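Local coordinates for MutT/NUDIX family protein (Bacillus thuringiensis str. Al Hakam, PDB 3ID9), which probably hydrolyses nucleoside diphosphate derivatives as a member of the MutT/NUDIX family, although its own substrate is not established, at residues B[22-27]-B[96-101]; B[79-84]-B[147-152]; B[85-90]-B[153-158]. All coordinates share one frame; numbering follows the deposited sequence.

Interaction 1 of 3, residues B[22-27]-B[96-101]; sequences MQVRVT and LHITFL
Arg25 O is gripped by two residues of the 96-101 strand. Ile98 N gives it a backbone hydrogen bond of 2.7 Å. His97 adds a CA-H...O contact from its CA at 3.3 Å, and the ring edge brings His97 CD2 to 3.1 Å from the same oxygen. The His97 ring meets this carbonyl in its own plane. Its CG lies anti to the backbone N (chi1 -173°), which lays the ring along the partner strand. NE2 then reaches Thr27 OG1 at 2.7 Å, again in the ring plane. Either atom could donate. The two contacts at its edge should limit rotation of the imidazole. Beyond it, the Thr27 and Thr99 side chains lie side by side and point the same way.

Val24, Val26, Leu96 and Ile98 point to the other face. There Val24 CG1 meets Ile98 CD1 at 3.7 Å, and Val26 CG1 touches Phe100 CE1 at 3.9 Å. Ile98 CG2 sits over one face of the Phe100 ring, offset toward its rim. Leu61 of helix 61-72 packs on Val24, Ile98 and Phe100. At the start of the two strands, selenomethionine Met22 lays CE against Leu96 CB. Five backbone hydrogen bonds join the strands in parallel register, with axes 22° apart. This parallel pair belongs to the mixed sheet of the Nudix fold, packed against the Nudix helix.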
# COMPACT_ATOMS: atom_id res chain seq x y z
N MSE B 22 4.47 13.69 8.57
CA MSE B 22 4.56 12.71 7.45
C MSE B 22 4.67 13.29 6.04
O MSE B 22 3.99 14.26 5.70
CB MSE B 22 3.36 11.77 7.46
CG MSE B 22 3.54 10.52 8.29
SE MSE B 22 3.01 8.97 7.27
CE MSE B 22 4.76 8.14 7.07
N GLN B 23 5.53 12.67 5.24
CA GLN B 23 5.71 13.06 3.85
C GLN B 23 5.44 11.82 3.02
O GLN B 23 6.05 10.78 3.24
CB GLN B 23 7.14 13.54 3.60
CG GLN B 23 7.44 13.76 2.12
CD GLN B 23 8.87 14.21 1.85
OE1 GLN B 23 9.83 13.51 2.19
NE2 GLN B 23 9.02 15.38 1.24
N VAL B 24 4.51 11.93 2.08
CA VAL B 24 4.16 10.79 1.24
C VAL B 24 4.59 11.00 -0.21
O VAL B 24 4.33 12.04 -0.81
CB VAL B 24 2.65 10.52 1.28
CG1 VAL B 24 2.35 9.21 0.56
CG2 VAL B 24 2.17 10.47 2.71
N ARG B 25 5.23 9.98 -0.77
CA ARG B 25 5.69 10.03 -2.15
C ARG B 25 5.17 8.88 -2.98
O ARG B 25 5.17 7.73 -2.55
CB ARG B 25 7.22 10.04 -2.20
CG ARG B 25 7.79 11.38 -1.81
CD ARG B 25 9.30 11.41 -1.74
NE ARG B 25 9.71 12.79 -1.52
CZ ARG B 25 9.64 13.74 -2.45
NH1 ARG B 25 9.19 13.45 -3.67
NH2 ARG B 25 9.97 14.99 -2.14
N VAL B 26 4.71 9.22 -4.19
CA VAL B 26 4.19 8.23 -5.12
C VAL B 26 5.15 8.12 -6.30
O VAL B 26 5.80 9.08 -6.67
CB VAL B 26 2.80 8.62 -5.66
CG1 VAL B 26 1.78 8.50 -4.55
CG2 VAL B 26 2.83 10.05 -6.20
N THR B 27 5.23 6.92 -6.87
CA THR B 27 6.09 6.68 -8.02
C THR B 27 5.28 5.88 -9.02
O THR B 27 4.54 4.97 -8.63
CB THR B 27 7.35 5.87 -7.62
OG1 THR B 27 8.24 6.72 -6.90
CG2 THR B 27 8.05 5.32 -8.85
N LEU B 96 6.68 7.76 3.76
CA LEU B 96 5.92 6.65 3.22
C LEU B 96 6.06 6.79 1.70
O LEU B 96 5.74 7.83 1.12
CB LEU B 96 4.46 6.75 3.65
CG LEU B 96 3.59 5.56 3.29
CD1 LEU B 96 4.15 4.29 3.91
CD2 LEU B 96 2.17 5.80 3.77
N HIS B 97 6.58 5.76 1.05
CA HIS B 97 6.78 5.78 -0.40
C HIS B 97 5.95 4.71 -1.11
O HIS B 97 6.20 3.51 -0.94
CB HIS B 97 8.26 5.58 -0.72
CG HIS B 97 8.60 5.76 -2.17
ND1 HIS B 97 9.82 5.38 -2.71
CD2 HIS B 97 7.88 6.28 -3.20
CE1 HIS B 97 9.83 5.66 -4.00
NE2 HIS B 97 8.67 6.21 -4.32
N ILE B 98 4.96 5.13 -1.90
CA ILE B 98 4.11 4.19 -2.63
C ILE B 98 4.43 4.14 -4.13
O ILE B 98 4.55 5.18 -4.78
CB ILE B 98 2.60 4.54 -2.48
CG1 ILE B 98 2.14 4.39 -1.02
CG2 ILE B 98 1.77 3.62 -3.35
CD1 ILE B 98 2.41 5.59 -0.16
N THR B 99 4.54 2.93 -4.67
CA THR B 99 4.81 2.72 -6.09
C THR B 99 3.59 2.10 -6.76
O THR B 99 3.12 1.04 -6.36
CB THR B 99 6.02 1.79 -6.32
OG1 THR B 99 7.23 2.49 -6.00
CG2 THR B 99 6.09 1.34 -7.77
N PHE B 100 3.09 2.77 -7.80
CA PHE B 100 1.91 2.29 -8.53
C PHE B 100 2.20 1.73 -9.92
O PHE B 100 3.00 2.29 -10.67
CB PHE B 100 0.91 3.43 -8.74
CG PHE B 100 0.18 3.86 -7.51
CD1 PHE B 100 0.34 5.15 -7.01
CD2 PHE B 100 -0.69 2.99 -6.86
CE1 PHE B 100 -0.37 5.57 -5.89
CE2 PHE B 100 -1.41 3.39 -5.74
CZ PHE B 100 -1.25 4.68 -5.25
N LEU B 101 1.54 0.63 -10.27
CA LEU B 101 1.65 0.08 -11.61
C LEU B 101 0.58 0.88 -12.34
O LEU B 101 -0.59 0.81 -11.97
CB LEU B 101 1.30 -1.41 -11.66
CG LEU B 101 2.43 -2.35 -11.25
CD1 LEU B 101 1.96 -3.80 -11.33
CD2 LEU B 101 3.62 -2.12 -12.17

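Interaction 2 of 3, residues B[79-84]-B[147-152]; sequences IKKLLY and GGLANA
A 3-10 turn, residues 149-151, rests against a strand with two classic beta bulges, and Leu83 and Lys81 of that strand meet the turn and Ala152 after it. Lys80 and Lys81 form one bulge opposite Leu101. Leu83 and Tyr84 form the other opposite Thr99. The two segments share no hydrogen bond. Aliphatic carbons meet side chains and backbone of the turn and of Ala152.

Leu83 has CG anti to its backbone N (chi1 173°). This brings CD1 toward the backbone of the turn, 3.8 Å from Asn151 O and 3.9 Å from Gly148 O. Leu83 O and Asn151 O, both acceptors, are 3.4 Å apart and do not bond. Ala152 CB touches two neighbours. It lies 3.8 Å from Lys81 CD, and the same CB is 3.8 Å from Leu82 O. The Lys81 chain is extended beyond CG and passes this methyl at CD. Its NZ goes on to Ala150 O and Ala152 O of the second subunit. Lys80 is bent along its length, and its CE touches Leu149 CD1 at 4.0 Å, with the two side chains crossing at about a right angle.

Backbone bonds within the turn include Asn151 N to Gly148 O at 2.7 Å. Gly148 leaves the helical conformation with positive phi, which glycine accepts readily. Asn151 ND2 bonds back to Leu144 O, tying the turn to the preceding helix. The segment runs from the end of helix 139-147 toward strand 154-157. Leu144 of that helix also packs on Leu83 and Tyr84, while Leu149 reaches Leu101 on strand 95-104.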
# COMPACT_ATOMS: atom_id res chain seq x y z
N ILE B 79 -4.66 4.00 -12.19
CA ILE B 79 -3.96 3.03 -11.37
C ILE B 79 -4.44 1.60 -11.60
O ILE B 79 -5.63 1.35 -11.71
CB ILE B 79 -4.12 3.41 -9.87
CG1 ILE B 79 -3.37 4.71 -9.61
CG2 ILE B 79 -3.62 2.28 -8.98
CD1 ILE B 79 -3.31 5.11 -8.16
N LYS B 80 -3.49 0.67 -11.70
CA LYS B 80 -3.82 -0.73 -11.89
C LYS B 80 -3.77 -1.37 -10.51
O LYS B 80 -4.74 -1.97 -10.05
CB LYS B 80 -2.81 -1.43 -12.79
CG LYS B 80 -2.92 -1.08 -14.26
CD LYS B 80 -3.33 -2.30 -15.09
CE LYS B 80 -2.23 -3.37 -15.13
NZ LYS B 80 -1.01 -2.90 -15.85
N LYS B 81 -2.62 -1.24 -9.87
CA LYS B 81 -2.43 -1.80 -8.54
C LYS B 81 -1.28 -1.18 -7.77
O LYS B 81 -0.38 -0.56 -8.35
CB LYS B 81 -2.21 -3.32 -8.63
CG LYS B 81 -3.49 -4.12 -8.54
CD LYS B 81 -3.19 -5.61 -8.46
CE LYS B 81 -4.44 -6.41 -8.11
NZ LYS B 81 -4.09 -7.80 -7.68
N LEU B 82 -1.34 -1.34 -6.46
CA LEU B 82 -0.33 -0.85 -5.55
C LEU B 82 0.78 -1.90 -5.69
O LEU B 82 0.56 -3.08 -5.42
CB LEU B 82 -0.90 -0.85 -4.14
CG LEU B 82 -0.30 -0.02 -3.01
CD1 LEU B 82 1.21 -0.02 -3.16
CD2 LEU B 82 -0.86 1.39 -3.06
N LEU B 83 1.96 -1.48 -6.11
CA LEU B 83 3.03 -2.44 -6.28
C LEU B 83 3.94 -2.61 -5.08
O LEU B 83 4.31 -3.73 -4.70
CB LEU B 83 3.89 -2.05 -7.49
CG LEU B 83 5.14 -2.93 -7.65
CD1 LEU B 83 4.72 -4.32 -8.11
CD2 LEU B 83 6.10 -2.30 -8.66
N TYR B 84 4.31 -1.49 -4.47
CA TYR B 84 5.25 -1.55 -3.38
C TYR B 84 5.08 -0.37 -2.44
O TYR B 84 4.89 0.77 -2.87
CB TYR B 84 6.66 -1.55 -3.99
CG TYR B 84 7.79 -1.79 -3.03
CD1 TYR B 84 8.12 -3.08 -2.63
CD2 TYR B 84 8.55 -0.73 -2.55
CE1 TYR B 84 9.21 -3.32 -1.78
CE2 TYR B 84 9.64 -0.95 -1.70
CZ TYR B 84 9.96 -2.24 -1.33
OH TYR B 84 11.05 -2.45 -0.51
N GLY B 147 8.31 -8.83 -12.32
CA GLY B 147 7.25 -9.73 -11.92
C GLY B 147 5.89 -9.11 -12.14
O GLY B 147 4.89 -9.80 -12.29
N GLY B 148 5.86 -7.78 -12.15
CA GLY B 148 4.62 -7.06 -12.37
C GLY B 148 3.49 -7.34 -11.39
O GLY B 148 3.71 -7.42 -10.18
N LEU B 149 2.28 -7.47 -11.93
CA LEU B 149 1.09 -7.72 -11.13
C LEU B 149 1.26 -8.86 -10.14
O LEU B 149 0.58 -8.91 -9.12
CB LEU B 149 -0.11 -8.00 -12.05
CG LEU B 149 -1.30 -7.03 -11.97
CD1 LEU B 149 -0.84 -5.59 -12.16
CD2 LEU B 149 -2.32 -7.40 -13.03
N ALA B 150 2.17 -9.78 -10.44
CA ALA B 150 2.41 -10.91 -9.55
C ALA B 150 3.06 -10.47 -8.23
O ALA B 150 2.92 -11.12 -7.20
CB ALA B 150 3.30 -11.94 -10.24
N ASN B 151 3.77 -9.34 -8.27
CA ASN B 151 4.43 -8.84 -7.08
C ASN B 151 3.65 -7.71 -6.43
O ASN B 151 4.15 -7.05 -5.52
CB ASN B 151 5.85 -8.36 -7.42
CG ASN B 151 6.73 -9.49 -7.91
OD1 ASN B 151 6.59 -10.63 -7.48
ND2 ASN B 151 7.67 -9.17 -8.79
N ALA B 152 2.43 -7.49 -6.90
CA ALA B 152 1.58 -6.44 -6.34
C ALA B 152 1.41 -6.65 -4.83
O ALA B 152 1.44 -7.79 -4.35
CB ALA B 152 0.22 -6.46 -7.02

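Interaction 3 of 3, residues B[85-90]-B[153-158]; sequences VCDKPD and GSYQGL
The Tyr155 ring has two partners from 85-90 at its edge. Val85 CG1 lies in the ring plane, 4.0 Å from Tyr155 CD1. Asp87 OD1 approaches near the plane at the hydroxyl end. Tyr155 OH donates to Asp87 OD1 at 2.7 Å, meeting the carboxylate on its syn side and 23° out of its plane. The carboxylate and ring planes are 35° apart. Asp87 CG sits between the backbone N and the carbonyl carbon (chi1 76°), and this turns OD1 toward the tyrosine. Phe100 of the second subunit stacks edge-to-face with Tyr155.

Gly157 lies next to this pair, with its CA 3.3 Å from Asp87 OD1. Cys86 and Gln156 point to the opposite face from Val85, Tyr155 and Asp87. Cys86 SG touches Leu158 CD1 at 3.7 Å, and the stem of Lys88 runs past Leu158 CB.

Four backbone bonds join the two segments, whose strands run parallel. Leu158 N to Asp87 O, at 2.9 Å, is nearly straight. Asp87 N to Gln156 O is longer, at 3.3 Å.

The polar pair also reaches across the dimer. Asp87 OD2 takes a bond from Leu61 N of the second subunit, and Tyr155 OH takes one from Glu62 N of the second subunit. Both amides lie at the start of helix 61-72 in that subunit. Asp87 thus accepts from a hydroxyl and an amide, while that hydroxyl accepts from a second amide. The nearby helix start would probably favour the ionised form of Asp87.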
# COMPACT_ATOMS: atom_id res chain seq x y z
N VAL B 85 5.15 -0.66 -1.15
CA VAL B 85 5.03 0.36 -0.13
C VAL B 85 6.28 0.27 0.73
O VAL B 85 6.64 -0.80 1.23
CB VAL B 85 3.76 0.16 0.74
CG1 VAL B 85 3.76 1.15 1.89
CG2 VAL B 85 2.51 0.35 -0.11
N CYS B 86 6.96 1.40 0.86
CA CYS B 86 8.18 1.46 1.64
C CYS B 86 8.03 2.57 2.67
O CYS B 86 7.72 3.71 2.32
CB CYS B 86 9.37 1.76 0.70
SG CYS B 86 10.94 2.05 1.55
N ASP B 87 8.20 2.24 3.94
CA ASP B 87 8.08 3.28 4.94
C ASP B 87 9.30 3.37 5.85
O ASP B 87 9.89 2.36 6.23
CB ASP B 87 6.76 3.15 5.74
CG ASP B 87 6.78 2.03 6.78
OD1 ASP B 87 7.09 0.87 6.44
OD2 ASP B 87 6.45 2.34 7.94
N LYS B 88 9.68 4.61 6.11
CA LYS B 88 10.83 4.95 6.95
C LYS B 88 10.35 5.87 8.05
O LYS B 88 10.44 7.09 7.93
CB LYS B 88 11.90 5.68 6.14
CG LYS B 88 12.72 4.83 5.19
CD LYS B 88 13.79 5.69 4.55
CE LYS B 88 14.69 4.91 3.61
NZ LYS B 88 15.73 5.82 3.03
N PRO B 89 9.82 5.30 9.14
CA PRO B 89 9.35 6.16 10.23
C PRO B 89 10.45 7.01 10.89
O PRO B 89 10.16 8.09 11.40
CB PRO B 89 8.68 5.17 11.19
CG PRO B 89 9.42 3.89 10.95
CD PRO B 89 9.58 3.88 9.44
N ASP B 90 11.70 6.54 10.85
CA ASP B 90 12.81 7.28 11.45
C ASP B 90 13.27 8.48 10.63
O ASP B 90 14.05 9.30 11.13
CB ASP B 90 14.03 6.38 11.71
CG ASP B 90 13.75 5.25 12.70
OD1 ASP B 90 13.11 5.50 13.75
OD2 ASP B 90 14.19 4.11 12.43
N GLY B 153 1.24 -5.57 -4.08
CA GLY B 153 1.06 -5.68 -2.64
C GLY B 153 2.31 -5.96 -1.83
O GLY B 153 2.22 -6.47 -0.71
N SER B 154 3.48 -5.64 -2.38
CA SER B 154 4.74 -5.86 -1.66
C SER B 154 4.95 -4.75 -0.65
O SER B 154 4.57 -3.60 -0.88
CB SER B 154 5.92 -5.89 -2.63
OG SER B 154 5.87 -7.02 -3.47
N TYR B 155 5.56 -5.08 0.48
CA TYR B 155 5.79 -4.10 1.52
C TYR B 155 7.12 -4.29 2.23
O TYR B 155 7.65 -5.40 2.31
CB TYR B 155 4.68 -4.16 2.56
CG TYR B 155 5.04 -3.45 3.85
CD1 TYR B 155 4.92 -2.06 3.97
CD2 TYR B 155 5.59 -4.16 4.91
CE1 TYR B 155 5.33 -1.41 5.12
CE2 TYR B 155 6.00 -3.51 6.07
CZ TYR B 155 5.87 -2.14 6.17
OH TYR B 155 6.29 -1.50 7.32
N GLN B 156 7.66 -3.21 2.78
CA GLN B 156 8.91 -3.29 3.49
C GLN B 156 9.03 -2.11 4.43
O GLN B 156 8.79 -0.97 4.04
CB GLN B 156 10.06 -3.29 2.50
CG GLN B 156 11.42 -3.49 3.12
CD GLN B 156 12.54 -3.43 2.08
OE1 GLN B 156 12.52 -4.16 1.09
NE2 GLN B 156 13.52 -2.56 2.31
N GLY B 157 9.38 -2.40 5.68
CA GLY B 157 9.56 -1.35 6.67
C GLY B 157 11.06 -1.21 6.88
O GLY B 157 11.77 -2.21 7.00
N LEU B 158 11.55 0.03 6.92
CA LEU B 158 12.97 0.27 7.11
C LEU B 158 13.26 1.19 8.28
O LEU B 158 12.76 2.32 8.34
CB LEU B 158 13.57 0.88 5.85
CG LEU B 158 13.52 0.00 4.60
CD1 LEU B 158 13.87 0.82 3.38
CD2 LEU B 158 14.47 -1.17 4.78

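All three contacts involve one mixed sheet; in interaction 2 the second segment is the loop before strand 154-157. Along the chain the first segments come in the order 22-27, 79-84 and 85-90, and the second segments 96-101, 147-152 and 153-158. Interactions 2 and 3 both use strand 77-88, and their centres are about 15 Å apart. Strand 95-104 of interaction 1 pairs antiparallel with strand 77-88, joining it to both others. The centres of interactions 1 and 3 are about 10 Å apart, those of 1 and 2 about 14 Å. All three also touch the second subunit, so the strands and the loop that pack within the chain also face the dimer partner.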